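Long-range contact in nodulation protein S (Bradyrhizobium sp., PDB 3OFK), which probably transfers a methyl group from S-adenosylmethionine to a nitrogen of the Nod factor under construction, a step in rhizobial nodulation signalling: residues A[145-156]-A[196-206]. Sequence-based numbering, arbitrary orientation.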
# COMPACT_ATOMS: atom_id res chain seq x y z
N ALA A 145 4.80 -9.19 -13.09
CA ALA A 145 5.63 -9.73 -14.16
C ALA A 145 6.19 -11.11 -13.73
O ALA A 145 6.35 -11.35 -12.54
CB ALA A 145 6.77 -8.78 -14.47
N PRO A 146 6.48 -12.01 -14.70
CA PRO A 146 7.01 -13.35 -14.38
C PRO A 146 8.15 -13.50 -13.36
O PRO A 146 8.34 -14.61 -12.83
CB PRO A 146 7.45 -13.86 -15.75
CG PRO A 146 6.43 -13.32 -16.66
CD PRO A 146 6.09 -11.94 -16.12
N GLY A 147 8.92 -12.44 -13.09
CA GLY A 147 9.95 -12.51 -12.04
C GLY A 147 9.80 -11.46 -10.94
O GLY A 147 10.68 -11.32 -10.09
N GLY A 148 8.66 -10.75 -10.94
CA GLY A 148 8.51 -9.55 -10.16
C GLY A 148 8.18 -9.82 -8.72
O GLY A 148 7.83 -10.95 -8.36
N HIS A 149 8.31 -8.79 -7.89
CA HIS A 149 8.00 -8.89 -6.46
C HIS A 149 6.82 -8.04 -6.07
O HIS A 149 6.55 -7.00 -6.70
CB HIS A 149 9.19 -8.49 -5.59
CG HIS A 149 10.37 -9.40 -5.75
ND1 HIS A 149 11.24 -9.29 -6.81
CD2 HIS A 149 10.80 -10.44 -5.00
CE1 HIS A 149 12.18 -10.22 -6.69
NE2 HIS A 149 11.93 -10.93 -5.60
N LEU A 150 6.14 -8.47 -5.01
CA LEU A 150 5.05 -7.72 -4.42
C LEU A 150 5.46 -7.44 -2.99
O LEU A 150 5.88 -8.34 -2.28
CB LEU A 150 3.76 -8.54 -4.51
CG LEU A 150 2.47 -7.90 -3.95
CD1 LEU A 150 1.22 -8.37 -4.76
CD2 LEU A 150 2.31 -8.20 -2.44
N VAL A 151 5.42 -6.17 -2.61
CA VAL A 151 5.78 -5.74 -1.26
C VAL A 151 4.51 -5.31 -0.59
O VAL A 151 3.91 -4.34 -1.01
CB VAL A 151 6.80 -4.58 -1.27
CG1 VAL A 151 6.87 -3.93 0.10
CG2 VAL A 151 8.14 -5.09 -1.67
N PHE A 152 4.11 -6.06 0.45
CA PHE A 152 2.86 -5.84 1.14
C PHE A 152 3.15 -5.40 2.54
O PHE A 152 4.09 -5.88 3.17
CB PHE A 152 2.05 -7.14 1.18
CG PHE A 152 0.93 -7.14 2.20
CD1 PHE A 152 -0.27 -6.44 1.96
CD2 PHE A 152 1.09 -7.82 3.41
CE1 PHE A 152 -1.30 -6.47 2.89
CE2 PHE A 152 0.07 -7.83 4.36
CZ PHE A 152 -1.13 -7.15 4.10
N GLY A 153 2.34 -4.49 3.05
CA GLY A 153 2.44 -4.13 4.45
C GLY A 153 1.08 -3.84 5.02
O GLY A 153 0.24 -3.33 4.30
N SER A 154 0.87 -4.15 6.29
CA SER A 154 -0.39 -3.83 6.92
C SER A 154 -0.31 -3.88 8.46
O SER A 154 0.48 -4.64 9.03
CB SER A 154 -1.46 -4.79 6.41
OG SER A 154 -2.72 -4.62 7.06
N ALA A 155 -1.08 -3.01 9.09
CA ALA A 155 -1.45 -3.17 10.47
C ALA A 155 -1.94 -4.60 10.66
O ALA A 155 -2.45 -5.20 9.74
CB ALA A 155 -2.53 -2.19 10.81
N ARG A 156 -1.72 -5.16 11.85
CA ARG A 156 -2.13 -6.53 12.12
C ARG A 156 -3.64 -6.70 12.15
O ARG A 156 -4.38 -5.73 12.30
CB ARG A 156 -1.52 -7.02 13.42
CG ARG A 156 -0.04 -7.35 13.29
CD ARG A 156 0.56 -7.79 14.61
NE ARG A 156 2.00 -8.05 14.51
CZ ARG A 156 2.56 -9.14 13.97
NH1 ARG A 156 1.82 -10.12 13.46
NH2 ARG A 156 3.88 -9.25 13.94
N ASP A 196 1.69 -1.31 14.89
CA ASP A 196 2.24 -2.66 14.86
C ASP A 196 1.94 -3.33 13.55
O ASP A 196 0.84 -3.86 13.35
CB ASP A 196 1.72 -3.50 16.01
CG ASP A 196 2.33 -4.90 16.05
OD1 ASP A 196 3.32 -5.18 15.32
OD2 ASP A 196 1.83 -5.72 16.82
N CYS A 197 2.95 -3.32 12.69
CA CYS A 197 2.82 -3.56 11.28
C CYS A 197 3.62 -4.78 10.90
O CYS A 197 4.69 -5.03 11.45
CB CYS A 197 3.40 -2.36 10.54
SG CYS A 197 3.37 -2.51 8.78
N LEU A 198 3.11 -5.53 9.94
CA LEU A 198 3.83 -6.66 9.37
C LEU A 198 4.03 -6.33 7.91
O LEU A 198 3.09 -5.89 7.26
CB LEU A 198 3.01 -7.95 9.49
CG LEU A 198 3.71 -9.30 9.41
CD1 LEU A 198 4.96 -9.38 10.31
CD2 LEU A 198 2.71 -10.37 9.79
N LEU A 199 5.26 -6.46 7.43
CA LEU A 199 5.55 -6.32 6.02
C LEU A 199 6.15 -7.61 5.55
O LEU A 199 6.89 -8.28 6.28
CB LEU A 199 6.57 -5.18 5.77
CG LEU A 199 6.38 -3.86 6.50
CD1 LEU A 199 7.31 -2.76 5.94
CD2 LEU A 199 4.96 -3.44 6.36
N ALA A 200 5.83 -7.96 4.31
CA ALA A 200 6.36 -9.15 3.66
C ALA A 200 6.57 -8.86 2.17
O ALA A 200 5.76 -8.18 1.52
CB ALA A 200 5.42 -10.35 3.84
N ARG A 201 7.67 -9.38 1.65
CA ARG A 201 8.02 -9.27 0.26
C ARG A 201 7.78 -10.63 -0.36
O ARG A 201 8.33 -11.64 0.09
CB ARG A 201 9.48 -8.84 0.12
CG ARG A 201 9.97 -8.64 -1.32
CD ARG A 201 11.41 -8.15 -1.29
NE ARG A 201 11.96 -7.85 -2.62
CZ ARG A 201 12.89 -8.57 -3.26
NH1 ARG A 201 13.42 -9.67 -2.71
NH2 ARG A 201 13.31 -8.17 -4.47
N PHE A 202 6.95 -10.65 -1.40
CA PHE A 202 6.61 -11.89 -2.11
C PHE A 202 7.20 -11.91 -3.52
O PHE A 202 7.36 -10.86 -4.15
CB PHE A 202 5.09 -12.04 -2.18
CG PHE A 202 4.44 -12.25 -0.83
CD1 PHE A 202 4.08 -13.53 -0.40
CD2 PHE A 202 4.16 -11.17 -0.01
CE1 PHE A 202 3.50 -13.72 0.82
CE2 PHE A 202 3.54 -11.37 1.22
CZ PHE A 202 3.20 -12.65 1.63
N ARG A 203 7.56 -13.10 -3.99
CA ARG A 203 8.01 -13.29 -5.35
C ARG A 203 6.99 -14.09 -6.14
O ARG A 203 6.31 -14.97 -5.60
CB ARG A 203 9.37 -14.00 -5.41
CG ARG A 203 10.09 -13.83 -6.75
CD ARG A 203 11.48 -14.50 -6.81
NE ARG A 203 11.43 -15.94 -6.55
CZ ARG A 203 11.71 -16.51 -5.38
NH1 ARG A 203 12.07 -15.79 -4.32
NH2 ARG A 203 11.62 -17.84 -5.27
N ASN A 204 6.90 -13.79 -7.42
CA ASN A 204 6.01 -14.48 -8.32
C ASN A 204 6.72 -15.71 -8.80
O ASN A 204 7.63 -15.60 -9.64
CB ASN A 204 5.66 -13.59 -9.53
CG ASN A 204 4.46 -14.10 -10.31
OD1 ASN A 204 3.61 -14.82 -9.78
ND2 ASN A 204 4.36 -13.69 -11.57
N PRO A 205 6.31 -16.90 -8.30
CA PRO A 205 6.97 -18.13 -8.74
C PRO A 205 6.61 -18.40 -10.22
O PRO A 205 5.65 -19.12 -10.53
CB PRO A 205 6.40 -19.19 -7.79
CG PRO A 205 5.02 -18.73 -7.49
CD PRO A 205 5.07 -17.20 -7.54
N GLU A 206 7.37 -17.77 -11.13
CA GLU A 206 6.96 -17.69 -12.55
C GLU A 206 8.07 -17.09 -13.44
O GLU A 206 9.04 -17.76 -13.86
CB GLU A 206 5.67 -16.85 -12.65
CG GLU A 206 4.54 -17.51 -13.45
CD GLU A 206 4.82 -17.54 -14.94
OE1 GLU A 206 4.97 -16.45 -15.54
OE2 GLU A 206 4.88 -18.65 -15.53
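From Leu150 paired with Phe202 to Ser154 paired with Leu198, strands 148-155 and 196-203 run antiparallel, their short axes at 159°, through hydrogen-bonded pairs that alternate with non-hydrogen-bonded ones. On the face shared by His149, Val151 and Leu199, the guanidinium of Arg201 lies flat against the His149 imidazole, centres 3.5 Å apart and planes 12° apart, with NH2 over the ring centre; that same NH2 is hydrogen-bonded to Ser49. Arg201 gets there on an extended chain, CG anti to the backbone N, while CG of Arg203 approaches NE2 of His149 at 3.6 Å. With an alanine in place of His149, the Arg201 guanidinium would probably lose its stacking partner and be freer to swing about Ser49. Further along, CD2 of Leu199 presses tightly on CA of Gly153 at 3.2 Å. On the other face, Leu150 and Phe152 both approach the Phe202 ring, Leu198 sits further along beside the Arg156 guanidinium, and helix 169-179 packs over Phe152, Leu198 and Phe202. At one end, Arg156 NE forms a salt bridge to Asp196 OD1 at 3.3 Å, the hydrogen bond in it weak, with guanidinium and carboxylate planes 60° apart. At the other, Asn204 ND2 and Gly148 N grip Ala145 O from opposite faces of its plane. Strand 196-203 is inserted between 148-155 and 181-189, giving the 3-2-1-4-5-7-6 strand order of the Rossmann-like class I SAM-dependent methyltransferase fold.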